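Local structure of ATP-dependent DNA helicase PIF1 (Candida albicans, 7OTJ) at residues L287-I298 / Q441-S449; K401-L409 / R417-Q425. The protein probably unwinds DNA in the 5'-3' direction at the cost of ATP hydrolysis, resolving G-quadruplexes and maintaining nuclear and mitochondrial genome stability. One frame throughout, in Å; residues are numbered along the deposited sequence.

Contact 1. Residues L287-I298 / Q441-S449; sequences LNLKVGAQVMCI and QFPLILAWS
In the curled antiparallel sheet of the SH3-like 2B domain, strand 294-297 pairs with the end of strand 435-446, while strand 287-289, joined to 294-297 by a type II turn from Lys290 to Ala293, packs across the pair through its leucines. Met296 N donates to Ile445 O at 2.9 Å; the return bond, Ile445 N to Met296 O, is weak. This pair is flanked by Ile298 N to Pro443 O at 3.1 Å on one side and Ala447 N to Gln294 O at 2.9 Å on the other. Pro443 centres an inverse gamma turn, its CB lying 3.8 Å from Ile298 CG1. Leu287 sends CG anti to its backbone N (chi1 177°), which lays CD1 against Leu444 O at 3.2 Å and CD2 against the CB atoms of Phe442 and Leu444. Leu289 and Leu446 run past each other in opposite senses, CD2 to CD2 at 3.7 Å, and Ala293 CB closes on the same Leu446 methyl. Met296 CB touches both Ile445 CG1 and Ala447 CB. Gln441 NE2 is bound outside the pair, by Pro284 O and Tyr261 O. At the far end the Trp448 indole lies beneath Gln294, whose CB makes a CH-pi contact 3.5 Å from the centroid of the five-membered ring, only 6° off its normal.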
ATOM      1  N   LEU A 287       8.560  17.547  10.080  1.00 65.16           N
ATOM      2  CA  LEU A 287       9.430  16.386   9.889  1.00 58.62           C
ATOM      3  C   LEU A 287      10.575  16.480  10.892  1.00 59.46           C
ATOM      4  O   LEU A 287      11.466  17.325  10.744  1.00 60.45           O
ATOM      5  CB  LEU A 287       9.957  16.323   8.455  1.00 58.58           C
ATOM      6  CG  LEU A 287      10.947  15.205   8.115  1.00 59.63           C
ATOM      7  CD1 LEU A 287      10.341  13.844   8.394  1.00 59.03           C
ATOM      8  CD2 LEU A 287      11.396  15.297   6.667  1.00 60.18           C
ATOM      9  N   ASN A 288      10.546  15.627  11.917  1.00 63.05           N
ATOM     10  CA  ASN A 288      11.575  15.609  12.953  1.00 60.97           C
ATOM     11  C   ASN A 288      12.573  14.496  12.658  1.00 62.05           C
ATOM     12  O   ASN A 288      12.185  13.332  12.525  1.00 70.26           O
ATOM     13  CB  ASN A 288      10.956  15.414  14.337  1.00 60.71           C
ATOM     14  CG  ASN A 288      10.010  16.537  14.716  1.00 59.85           C
ATOM     15  OD1 ASN A 288      10.441  17.647  15.036  1.00 69.07           O
ATOM     16  ND2 ASN A 288       8.714  16.249  14.703  1.00 58.53           N
ATOM     17  N   LEU A 289      13.854  14.851  12.574  1.00 63.54           N
ATOM     18  CA  LEU A 289      14.894  13.897  12.208  1.00 67.54           C
ATOM     19  C   LEU A 289      16.094  14.044  13.130  1.00 73.00           C
ATOM     20  O   LEU A 289      16.542  15.163  13.396  1.00 80.09           O
ATOM     21  CB  LEU A 289      15.331  14.094  10.750  1.00 68.11           C
ATOM     22  CG  LEU A 289      14.299  13.833   9.649  1.00 63.68           C
ATOM     23  CD1 LEU A 289      14.913  14.081   8.282  1.00 64.64           C
ATOM     24  CD2 LEU A 289      13.754  12.420   9.744  1.00 63.16           C
ATOM     25  N   LYS A 290      16.601  12.919  13.627  1.00 77.00           N
ATOM     26  CA  LYS A 290      17.905  12.864  14.274  1.00 74.28           C
ATOM     27  C   LYS A 290      18.867  12.078  13.392  1.00 75.59           C
ATOM     28  O   LYS A 290      18.516  11.613  12.305  1.00 77.21           O
ATOM     29  CB  LYS A 290      17.810  12.225  15.662  1.00 73.93           C
ATOM     30  CG  LYS A 290      17.173  13.101  16.715  1.00 77.48           C
ATOM     31  CD  LYS A 290      17.029  12.374  18.037  1.00 82.27           C
ATOM     32  CE  LYS A 290      16.365  13.258  19.080  1.00 76.26           C
ATOM     33  NZ  LYS A 290      16.131  12.541  20.360  1.00 88.26           N
ATOM     34  N   VAL A 291      20.088  11.907  13.877  1.00 82.13           N
ATOM     35  CA  VAL A 291      21.055  11.072  13.177  1.00 78.84           C
ATOM     36  C   VAL A 291      20.754   9.613  13.484  1.00 82.82           C
ATOM     37  O   VAL A 291      20.630   9.222  14.652  1.00 78.31           O
ATOM     38  CB  VAL A 291      22.487  11.453  13.568  1.00 83.22           C
ATOM     39  CG1 VAL A 291      23.478  10.608  12.791  1.00 83.60           C
ATOM     40  CG2 VAL A 291      22.715  12.939  13.309  1.00 76.39           C
ATOM     41  N   GLY A 292      20.609   8.806  12.434  1.00 82.44           N
ATOM     42  CA  GLY A 292      20.285   7.403  12.579  1.00 74.01           C
ATOM     43  C   GLY A 292      18.807   7.083  12.626  1.00 85.99           C
ATOM     44  O   GLY A 292      18.451   5.903  12.732  1.00 82.65           O
ATOM     45  N   ALA A 293      17.938   8.091  12.554  1.00 83.68           N
ATOM     46  CA  ALA A 293      16.502   7.857  12.604  1.00 84.40           C
ATOM     47  C   ALA A 293      16.045   7.066  11.385  1.00 75.96           C
ATOM     48  O   ALA A 293      16.437   7.364  10.253  1.00 77.82           O
ATOM     49  CB  ALA A 293      15.755   9.187  12.685  1.00 80.31           C
ATOM     50  N   GLN A 294      15.239   6.035  11.624  1.00 71.01           N
ATOM     51  CA  GLN A 294      14.644   5.280  10.530  1.00 77.56           C
ATOM     52  C   GLN A 294      13.712   6.168   9.711  1.00 76.20           C
ATOM     53  O   GLN A 294      12.898   6.914  10.262  1.00 73.16           O
ATOM     54  CB  GLN A 294      13.882   4.081  11.093  1.00 78.29           C
ATOM     55  CG  GLN A 294      13.712   2.933  10.126  1.00 82.00           C
ATOM     56  CD  GLN A 294      15.002   2.170   9.902  1.00 92.15           C
ATOM     57  OE1 GLN A 294      16.009   2.407  10.572  1.00 86.41           O
ATOM     58  NE2 GLN A 294      14.975   1.243   8.955  1.00 91.10           N
ATOM     59  N   VAL A 295      13.795   6.056   8.383  1.00 75.93           N
ATOM     60  CA  VAL A 295      12.997   6.887   7.485  1.00 68.67           C
ATOM     61  C   VAL A 295      12.554   6.067   6.285  1.00 68.28           C
ATOM     62  O   VAL A 295      13.125   5.024   5.964  1.00 79.38           O
ATOM     63  CB  VAL A 295      13.743   8.140   6.972  1.00 63.99           C
ATOM     64  CG1 VAL A 295      13.963   9.153   8.085  1.00 63.95           C
ATOM     65  CG2 VAL A 295      15.044   7.735   6.316  1.00 65.80           C
ATOM     66  N   MET A 296      11.524   6.572   5.612  1.00 69.44           N
ATOM     67  CA  MET A 296      11.001   5.961   4.400  1.00 67.59           C
ATOM     68  C   MET A 296      10.811   7.035   3.342  1.00 61.43           C
ATOM     69  O   MET A 296      10.180   8.063   3.602  1.00 62.12           O
ATOM     70  CB  MET A 296       9.674   5.248   4.666  1.00 62.64           C
ATOM     71  CG  MET A 296       8.849   5.004   3.418  1.00 75.88           C
ATOM     72  SD  MET A 296       7.355   4.045   3.727  1.00 75.49           S
ATOM     73  CE  MET A 296       6.200   4.851   2.629  1.00 72.08           C
ATOM     74  N   CYS A 297      11.355   6.790   2.155  1.00 62.44           N
ATOM     75  CA  CYS A 297      11.140   7.688   1.032  1.00 65.01           C
ATOM     76  C   CYS A 297       9.688   7.610   0.570  1.00 67.40           C
ATOM     77  O   CYS A 297       9.101   6.528   0.504  1.00 73.56           O
ATOM     78  CB  CYS A 297      12.083   7.324  -0.111  1.00 69.13           C
ATOM     79  SG  CYS A 297      11.920   8.362  -1.561  1.00 76.93           S
ATOM     80  N   ILE A 298       9.101   8.760   0.246  1.00 60.08           N
ATOM     81  CA  ILE A 298       7.697   8.777  -0.148  1.00 71.04           C
ATOM     82  C   ILE A 298       7.502   9.345  -1.555  1.00 72.81           C
ATOM     83  O   ILE A 298       6.401   9.762  -1.905  1.00 58.17           O
ATOM     84  CB  ILE A 298       6.840   9.541   0.880  1.00 66.30           C
ATOM     85  CG1 ILE A 298       7.257  11.012   0.932  1.00 64.24           C
ATOM     86  CG2 ILE A 298       6.948   8.898   2.250  1.00 58.44           C
ATOM     87  CD1 ILE A 298       6.418  11.858   1.864  1.00 57.78           C
ATOM     88  N   GLN A 441       8.177  19.970   1.246  1.00 60.39           N
ATOM     89  CA  GLN A 441       8.764  19.234   2.353  1.00 54.13           C
ATOM     90  C   GLN A 441       9.714  18.201   1.771  1.00 57.38           C
ATOM     91  O   GLN A 441       9.585  17.803   0.611  1.00 61.11           O
ATOM     92  CB  GLN A 441       7.678  18.563   3.205  1.00 52.40           C
ATOM     93  CG  GLN A 441       8.185  17.758   4.399  1.00 59.83           C
ATOM     94  CD  GLN A 441       8.816  18.629   5.466  1.00 66.64           C
ATOM     95  OE1 GLN A 441       9.974  19.038   5.349  1.00 71.97           O
ATOM     96  NE2 GLN A 441       8.054  18.923   6.513  1.00 63.44           N
ATOM     97  N   PHE A 442      10.672  17.778   2.581  1.00 55.11           N
ATOM     98  CA  PHE A 442      11.494  16.645   2.199  1.00 55.19           C
ATOM     99  C   PHE A 442      10.629  15.391   2.126  1.00 61.24           C
ATOM    100  O   PHE A 442       9.755  15.188   2.976  1.00 61.57           O
ATOM    101  CB  PHE A 442      12.634  16.447   3.195  1.00 58.52           C
ATOM    102  CG  PHE A 442      13.569  17.616   3.273  1.00 66.06           C
ATOM    103  CD1 PHE A 442      14.667  17.696   2.434  1.00 65.42           C
ATOM    104  CD2 PHE A 442      13.339  18.646   4.168  1.00 64.30           C
ATOM    105  CE1 PHE A 442      15.522  18.773   2.494  1.00 73.26           C
ATOM    106  CE2 PHE A 442      14.191  19.727   4.232  1.00 71.66           C
ATOM    107  CZ  PHE A 442      15.286  19.791   3.396  1.00 81.29           C
ATOM    108  N   PRO A 443      10.832  14.542   1.124  1.00 59.43           N
ATOM    109  CA  PRO A 443       9.979  13.351   0.961  1.00 59.90           C
ATOM    110  C   PRO A 443      10.364  12.218   1.905  1.00 60.92           C
ATOM    111  O   PRO A 443      10.734  11.118   1.484  1.00 69.69           O
ATOM    112  CB  PRO A 443      10.207  12.991  -0.512  1.00 56.61           C
ATOM    113  CG  PRO A 443      11.612  13.413  -0.761  1.00 60.60           C
ATOM    114  CD  PRO A 443      11.805  14.681   0.028  1.00 54.70           C
ATOM    115  N   LEU A 444      10.240  12.470   3.208  1.00 51.01           N
ATOM    116  CA  LEU A 444      10.647  11.497   4.212  1.00 56.88           C
ATOM    117  C   LEU A 444       9.651  11.484   5.361  1.00 60.31           C
ATOM    118  O   LEU A 444       9.076  12.517   5.711  1.00 55.91           O
ATOM    119  CB  LEU A 444      12.050  11.806   4.758  1.00 59.40           C
ATOM    120  CG  LEU A 444      13.228  11.820   3.781  1.00 64.62           C
ATOM    121  CD1 LEU A 444      14.481  12.343   4.466  1.00 69.78           C
ATOM    122  CD2 LEU A 444      13.468  10.435   3.205  1.00 67.22           C
ATOM    123  N   ILE A 445       9.436  10.295   5.919  1.00 60.36           N
ATOM    124  CA  ILE A 445       8.699  10.099   7.159  1.00 56.15           C
ATOM    125  C   ILE A 445       9.509   9.145   8.025  1.00 57.17           C
ATOM    126  O   ILE A 445      10.189   8.250   7.516  1.00 55.05           O
ATOM    127  CB  ILE A 445       7.274   9.551   6.924  1.00 53.24           C
ATOM    128  CG1 ILE A 445       7.331   8.247   6.137  1.00 53.83           C
ATOM    129  CG2 ILE A 445       6.402  10.588   6.221  1.00 51.89           C
ATOM    130  CD1 ILE A 445       6.001   7.570   6.022  1.00 56.55           C
ATOM    131  N   LEU A 446       9.455   9.354   9.342  1.00 61.49           N
ATOM    132  CA  LEU A 446      10.117   8.431  10.260  1.00 74.06           C
ATOM    133  C   LEU A 446       9.475   7.060  10.103  1.00 74.95           C
ATOM    134  O   LEU A 446       8.292   6.891  10.418  1.00 70.86           O
ATOM    135  CB  LEU A 446      10.006   8.900  11.713  1.00 60.91           C
ATOM    136  CG  LEU A 446      10.759  10.155  12.157  1.00 71.12           C
ATOM    137  CD1 LEU A 446      10.355  10.540  13.574  1.00 62.84           C
ATOM    138  CD2 LEU A 446      12.255   9.938  12.070  1.00 67.26           C
ATOM    139  N   ALA A 447      10.227   6.082   9.583  1.00 81.05           N
ATOM    140  CA  ALA A 447       9.557   4.858   9.166  1.00 77.52           C
ATOM    141  C   ALA A 447       9.299   3.921  10.341  1.00 75.25           C
ATOM    142  O   ALA A 447       8.149   3.699  10.707  1.00105.79           O
ATOM    143  CB  ALA A 447      10.391   4.155   8.091  1.00 72.03           C
ATOM    144  N   TRP A 448      10.356   3.440  11.000  1.00 69.14           N
ATOM    145  CA  TRP A 448      10.271   2.717  12.270  1.00 75.56           C
ATOM    146  C   TRP A 448       9.003   1.876  12.447  1.00 69.18           C
ATOM    147  O   TRP A 448       9.052   0.643  12.465  1.00 62.65           O
ATOM    148  CB  TRP A 448      10.417   3.697  13.430  1.00 82.07           C
ATOM    149  CG  TRP A 448      11.813   3.784  13.977  1.00 72.08           C
ATOM    150  CD1 TRP A 448      12.683   2.754  14.165  1.00 76.38           C
ATOM    151  CD2 TRP A 448      12.499   4.971  14.394  1.00 75.46           C
ATOM    152  NE1 TRP A 448      13.868   3.221  14.682  1.00 60.54           N
ATOM    153  CE2 TRP A 448      13.780   4.580  14.831  1.00 72.50           C
ATOM    154  CE3 TRP A 448      12.152   6.324  14.444  1.00 76.31           C
ATOM    155  CZ2 TRP A 448      14.716   5.493  15.309  1.00 77.75           C
ATOM    156  CZ3 TRP A 448      13.084   7.230  14.922  1.00 81.42           C
ATOM    157  CH2 TRP A 448      14.349   6.811  15.346  1.00 77.69           C
ATOM    158  N   SER A 449       7.858   2.546  12.563  1.00 62.60           N
ATOM    159  CA  SER A 449       6.566   1.924  12.828  1.00 61.03           C
ATOM    160  C   SER A 449       5.639   2.068  11.619  1.00 61.87           C
ATOM    161  O   SER A 449       5.847   2.895  10.731  1.00 54.03           O
ATOM    162  CB  SER A 449       5.929   2.550  14.076  1.00 53.27           C
ATOM    163  OG  SER A 449       4.664   1.982  14.353  1.00 57.89           O
TER

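Contact 2. Residues K401-L409 / R417-Q425; sequences KKYPLVKFL and RTVVVEPEQ
Tyr403 and Phe408 present different parts of their rings to segment 417-425 in this beta hairpin, formed by strands 404-409 and 416-420 of the 2B domain's antiparallel sheet. Tyr403 turns one ring face to Pro423, whose CD lies 3.4 Å from CZ in a CH-pi contact; the two side chains cross at about a right angle. Glu422 CG comes to 3.5 Å from Tyr403 CE2, its carboxylate plane 69° from the ring, and Val420 CG2 sits at the ring edge. Phe408 instead meets its neighbours edge-on: Val419 CG2 lies in the ring plane, 3.5 Å from CD2, and Val421 CG2 follows near CE2. One face of this ring is covered by Val406 CG1, set toward the rim. Val406 has CG1 anti to the backbone N (chi1 -176°), which leaves CG2 to meet Val421 CG2 at 3.7 Å. The other side of the hairpin carries Leu405, Lys407, Thr418 and Val420; there the Leu405 and Thr418 side chains cross at about a right angle, CD1 against CG2. Backbone bonds run both ways between Val406 and Val419 and between Phe408 and Arg417, and Val421 N binds Pro404 O. Arg417, bent at chi3, places NH2 in a salt bridge with Asp302 OD2; Lys407 makes a cation-pi contact with Phe416. Thr418 OG1 lies against the start of the Lys407 side chain, 3.2 Å from CB.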
ATOM      1  N   LYS A 401      18.487  25.705   5.572  1.00137.82           N
ATOM      2  CA  LYS A 401      19.927  25.652   5.331  1.00127.68           C
ATOM      3  C   LYS A 401      20.482  24.268   4.999  1.00117.84           C
ATOM      4  O   LYS A 401      21.558  24.197   4.396  1.00123.79           O
ATOM      5  CB  LYS A 401      20.698  26.215   6.532  1.00117.75           C
ATOM      6  CG  LYS A 401      20.559  27.716   6.704  1.00115.14           C
ATOM      7  CD  LYS A 401      21.433  28.227   7.832  1.00115.96           C
ATOM      8  CE  LYS A 401      21.316  29.732   7.947  1.00111.95           C
ATOM      9  NZ  LYS A 401      22.111  30.259   9.088  1.00106.00           N
ATOM     10  N   LYS A 402      19.801  23.176   5.360  1.00 99.38           N
ATOM     11  CA  LYS A 402      20.467  21.882   5.504  1.00 94.86           C
ATOM     12  C   LYS A 402      19.622  20.744   4.950  1.00 95.16           C
ATOM     13  O   LYS A 402      18.438  20.627   5.280  1.00102.14           O
ATOM     14  CB  LYS A 402      20.789  21.596   6.977  1.00 98.75           C
ATOM     15  CG  LYS A 402      22.047  22.272   7.486  1.00100.31           C
ATOM     16  CD  LYS A 402      22.145  22.126   8.997  1.00104.18           C
ATOM     17  CE  LYS A 402      23.462  22.658   9.535  1.00 98.69           C
ATOM     18  NZ  LYS A 402      24.617  21.789   9.178  1.00 93.23           N
ATOM     19  N   TYR A 403      20.260  19.865   4.102  1.00 93.40           N
ATOM     20  CA  TYR A 403      19.498  18.714   3.641  1.00 78.01           C
ATOM     21  C   TYR A 403      19.906  17.444   4.384  1.00 84.40           C
ATOM     22  O   TYR A 403      21.067  17.286   4.772  1.00 92.47           O
ATOM     23  CB  TYR A 403      19.693  18.499   2.137  1.00 75.63           C
ATOM     24  CG  TYR A 403      19.088  19.581   1.268  1.00 78.17           C
ATOM     25  CD1 TYR A 403      18.326  20.605   1.819  1.00 70.67           C
ATOM     26  CD2 TYR A 403      19.270  19.570  -0.106  1.00 82.03           C
ATOM     27  CE1 TYR A 403      17.771  21.589   1.023  1.00 84.71           C
ATOM     28  CE2 TYR A 403      18.721  20.547  -0.908  1.00 75.92           C
ATOM     29  CZ  TYR A 403      17.975  21.553  -0.341  1.00 81.17           C
ATOM     30  OH  TYR A 403      17.432  22.521  -1.150  1.00 86.71           O
ATOM     31  N   PRO A 404      18.962  16.527   4.610  1.00 82.84           N
ATOM     32  CA  PRO A 404      19.316  15.226   5.194  1.00 77.12           C
ATOM     33  C   PRO A 404      20.162  14.385   4.250  1.00 79.08           C
ATOM     34  O   PRO A 404      19.935  14.353   3.039  1.00 83.19           O
ATOM     35  CB  PRO A 404      17.954  14.566   5.451  1.00 72.58           C
ATOM     36  CG  PRO A 404      16.979  15.689   5.477  1.00 77.01           C
ATOM     37  CD  PRO A 404      17.504  16.698   4.501  1.00 81.43           C
ATOM     38  N   LEU A 405      21.134  13.685   4.826  1.00 84.73           N
ATOM     39  CA  LEU A 405      21.933  12.694   4.112  1.00 83.93           C
ATOM     40  C   LEU A 405      21.419  11.316   4.509  1.00 85.40           C
ATOM     41  O   LEU A 405      21.529  10.919   5.673  1.00 87.71           O
ATOM     42  CB  LEU A 405      23.414  12.846   4.445  1.00 91.22           C
ATOM     43  CG  LEU A 405      24.360  11.913   3.694  1.00 87.65           C
ATOM     44  CD1 LEU A 405      24.234  12.141   2.198  1.00 91.86           C
ATOM     45  CD2 LEU A 405      25.787  12.129   4.157  1.00 95.05           C
ATOM     46  N   VAL A 406      20.859  10.587   3.546  1.00 88.37           N
ATOM     47  CA  VAL A 406      20.128   9.357   3.828  1.00 87.70           C
ATOM     48  C   VAL A 406      20.685   8.226   2.974  1.00 88.80           C
ATOM     49  O   VAL A 406      20.877   8.388   1.763  1.00 83.50           O
ATOM     50  CB  VAL A 406      18.616   9.526   3.584  1.00 77.39           C
ATOM     51  CG1 VAL A 406      17.878   8.260   3.976  1.00 69.88           C
ATOM     52  CG2 VAL A 406      18.081  10.716   4.371  1.00 78.03           C
ATOM     53  N   LYS A 407      20.929   7.081   3.609  1.00 95.54           N
ATOM     54  CA  LYS A 407      21.395   5.870   2.944  1.00 94.69           C
ATOM     55  C   LYS A 407      20.214   4.916   2.796  1.00 84.02           C
ATOM     56  O   LYS A 407      19.645   4.474   3.798  1.00 87.59           O
ATOM     57  CB  LYS A 407      22.518   5.214   3.748  1.00 95.67           C
ATOM     58  CG  LYS A 407      22.958   3.861   3.218  1.00104.80           C
ATOM     59  CD  LYS A 407      23.695   3.055   4.281  1.00107.14           C
ATOM     60  CE  LYS A 407      22.776   2.681   5.440  1.00112.84           C
ATOM     61  NZ  LYS A 407      21.582   1.892   5.010  1.00105.13           N
ATOM     62  N   PHE A 408      19.872   4.579   1.555  1.00 87.53           N
ATOM     63  CA  PHE A 408      18.641   3.864   1.232  1.00 88.87           C
ATOM     64  C   PHE A 408      18.961   2.431   0.816  1.00 97.47           C
ATOM     65  O   PHE A 408      19.731   2.212  -0.126  1.00103.96           O
ATOM     66  CB  PHE A 408      17.875   4.570   0.111  1.00 79.35           C
ATOM     67  CG  PHE A 408      17.139   5.809   0.546  1.00 79.87           C
ATOM     68  CD1 PHE A 408      15.985   5.715   1.307  1.00 78.67           C
ATOM     69  CD2 PHE A 408      17.578   7.067   0.161  1.00 78.99           C
ATOM     70  CE1 PHE A 408      15.296   6.850   1.696  1.00 68.29           C
ATOM     71  CE2 PHE A 408      16.891   8.208   0.546  1.00 69.60           C
ATOM     72  CZ  PHE A 408      15.748   8.097   1.313  1.00 67.77           C
ATOM     73  N   LEU A 409      18.369   1.464   1.517  1.00 94.53           N
ATOM     74  CA  LEU A 409      18.444   0.056   1.130  1.00 99.25           C
ATOM     75  C   LEU A 409      17.688  -0.153  -0.177  1.00100.59           C
ATOM     76  O   LEU A 409      16.461  -0.018  -0.220  1.00104.26           O
ATOM     77  CB  LEU A 409      17.878  -0.840   2.228  1.00 99.74           C
ATOM     78  CG  LEU A 409      18.718  -1.070   3.487  1.00106.35           C
ATOM     79  CD1 LEU A 409      18.595   0.089   4.473  1.00108.52           C
ATOM     80  CD2 LEU A 409      18.342  -2.390   4.147  1.00103.44           C
ATOM     81  N   ARG A 417      22.431   2.718  -1.000  1.00107.84           N
ATOM     82  CA  ARG A 417      22.767   3.859  -1.850  1.00105.48           C
ATOM     83  C   ARG A 417      22.474   5.129  -1.065  1.00 99.77           C
ATOM     84  O   ARG A 417      21.308   5.441  -0.805  1.00 95.21           O
ATOM     85  CB  ARG A 417      21.990   3.826  -3.159  1.00106.66           C
ATOM     86  CG  ARG A 417      22.321   4.981  -4.091  1.00100.75           C
ATOM     87  CD  ARG A 417      22.027   4.624  -5.538  1.00107.96           C
ATOM     88  NE  ARG A 417      20.606   4.412  -5.787  1.00113.08           N
ATOM     89  CZ  ARG A 417      19.808   5.296  -6.371  1.00107.06           C
ATOM     90  NH1 ARG A 417      20.258   6.472  -6.773  1.00102.43           N
ATOM     91  NH2 ARG A 417      18.528   4.988  -6.561  1.00106.50           N
ATOM     92  N   THR A 418      23.525   5.850  -0.690  1.00102.57           N
ATOM     93  CA  THR A 418      23.389   7.088   0.061  1.00 93.82           C
ATOM     94  C   THR A 418      23.202   8.248  -0.906  1.00 93.08           C
ATOM     95  O   THR A 418      23.916   8.350  -1.909  1.00 89.29           O
ATOM     96  CB  THR A 418      24.615   7.318   0.944  1.00100.21           C
ATOM     97  OG1 THR A 418      24.849   6.152   1.745  1.00 99.15           O
ATOM     98  CG2 THR A 418      24.400   8.516   1.857  1.00 94.31           C
ATOM     99  N   VAL A 419      22.244   9.124  -0.596  1.00 88.94           N
ATOM    100  CA  VAL A 419      21.889  10.242  -1.459  1.00 90.82           C
ATOM    101  C   VAL A 419      21.514  11.432  -0.586  1.00 82.31           C
ATOM    102  O   VAL A 419      21.189  11.293   0.595  1.00 77.40           O
ATOM    103  CB  VAL A 419      20.728   9.903  -2.427  1.00 84.40           C
ATOM    104  CG1 VAL A 419      21.189   8.941  -3.511  1.00 85.63           C
ATOM    105  CG2 VAL A 419      19.551   9.323  -1.664  1.00 80.02           C
ATOM    106  N   VAL A 420      21.582  12.616  -1.185  1.00 74.68           N
ATOM    107  CA  VAL A 420      21.200  13.853  -0.516  1.00 75.86           C
ATOM    108  C   VAL A 420      19.748  14.157  -0.871  1.00 81.19           C
ATOM    109  O   VAL A 420      19.418  14.386  -2.040  1.00 83.01           O
ATOM    110  CB  VAL A 420      22.128  15.011  -0.916  1.00 76.17           C
ATOM    111  CG1 VAL A 420      22.434  14.970  -2.415  1.00 77.88           C
ATOM    112  CG2 VAL A 420      21.514  16.349  -0.518  1.00 72.67           C
ATOM    113  N   VAL A 421      18.880  14.169   0.139  1.00 79.28           N
ATOM    114  CA  VAL A 421      17.437  14.248  -0.070  1.00 78.14           C
ATOM    115  C   VAL A 421      17.034  15.719  -0.123  1.00 76.04           C
ATOM    116  O   VAL A 421      17.099  16.426   0.885  1.00 78.26           O
ATOM    117  CB  VAL A 421      16.672  13.508   1.034  1.00 67.89           C
ATOM    118  CG1 VAL A 421      15.177  13.610   0.801  1.00 73.63           C
ATOM    119  CG2 VAL A 421      17.103  12.058   1.103  1.00 73.55           C
ATOM    120  N   GLU A 422      16.597  16.175  -1.298  1.00 72.75           N
ATOM    121  CA  GLU A 422      16.139  17.540  -1.511  1.00 79.24           C
ATOM    122  C   GLU A 422      14.645  17.664  -1.230  1.00 72.70           C
ATOM    123  O   GLU A 422      13.915  16.670  -1.250  1.00 72.16           O
ATOM    124  CB  GLU A 422      16.449  17.975  -2.943  1.00 77.93           C
ATOM    125  CG  GLU A 422      17.934  18.092  -3.246  1.00 77.22           C
ATOM    126  CD  GLU A 422      18.205  18.672  -4.619  1.00 85.84           C
ATOM    127  OE1 GLU A 422      17.707  18.106  -5.613  1.00 90.08           O
ATOM    128  OE2 GLU A 422      18.907  19.702  -4.703  1.00 97.70           O
ATOM    129  N   PRO A 423      14.152  18.873  -0.957  1.00 72.46           N
ATOM    130  CA  PRO A 423      12.709  19.040  -0.757  1.00 64.61           C
ATOM    131  C   PRO A 423      11.937  18.883  -2.059  1.00 71.28           C
ATOM    132  O   PRO A 423      12.441  19.170  -3.149  1.00 68.91           O
ATOM    133  CB  PRO A 423      12.588  20.465  -0.203  1.00 64.35           C
ATOM    134  CG  PRO A 423      13.794  21.166  -0.705  1.00 75.06           C
ATOM    135  CD  PRO A 423      14.884  20.129  -0.722  1.00 81.84           C
ATOM    136  N   GLU A 424      10.691  18.427  -1.925  1.00 66.94           N
ATOM    137  CA  GLU A 424       9.799  18.186  -3.049  1.00 60.03           C
ATOM    138  C   GLU A 424       8.489  18.924  -2.820  1.00 62.04           C
ATOM    139  O   GLU A 424       8.193  19.367  -1.708  1.00 68.55           O
ATOM    140  CB  GLU A 424       9.521  16.693  -3.234  1.00 64.07           C
ATOM    141  CG  GLU A 424      10.715  15.901  -3.707  1.00 67.25           C
ATOM    142  CD  GLU A 424      11.214  16.376  -5.051  1.00 76.40           C
ATOM    143  OE1 GLU A 424      12.420  16.672  -5.166  1.00 86.14           O
ATOM    144  OE2 GLU A 424      10.393  16.469  -5.988  1.00 80.85           O
ATOM    145  N   GLN A 425       7.703  19.059  -3.886  1.00 65.78           N
ATOM    146  CA  GLN A 425       6.422  19.750  -3.824  1.00 55.18           C
ATOM    147  C   GLN A 425       5.281  18.780  -4.105  1.00 60.83           C
ATOM    148  O   GLN A 425       5.322  18.029  -5.085  1.00 62.02           O
ATOM    149  CB  GLN A 425       6.374  20.918  -4.813  1.00 54.72           C
ATOM    150  CG  GLN A 425       5.072  21.712  -4.742  1.00 61.54           C
ATOM    151  CD  GLN A 425       4.914  22.709  -5.874  1.00 64.20           C
ATOM    152  OE1 GLN A 425       5.498  22.556  -6.946  1.00 73.49           O
ATOM    153  NE2 GLN A 425       4.109  23.737  -5.641  1.00 64.96           N
TER

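How the contacts relate
Both contacts belong to one antiparallel sheet, and the hairpin of contact 2 is nested in the chain between the segments of contact 1. Contact 1 is the buried one, chiefly aliphatic; contact 2 is only partly buried, with its Val406 and Phe408 side turned inward and its Thr418 and Val420 side exposed. They meet directly: Phe408 packs on Cys297 and Leu444, Val406 on Val295, and the rings of Phe442 and Tyr403 meet with planes about 75° apart. A probable hydrogen bond from Glu424 N to Gln441 O, 2.8 Å long, joins the backbones. The hairpin also carries charged side chains that take part in the contact, Glu422, Arg417 and Lys407, whereas contact 1 is held by aliphatic side chains, backbone bonds and one tryptophan face.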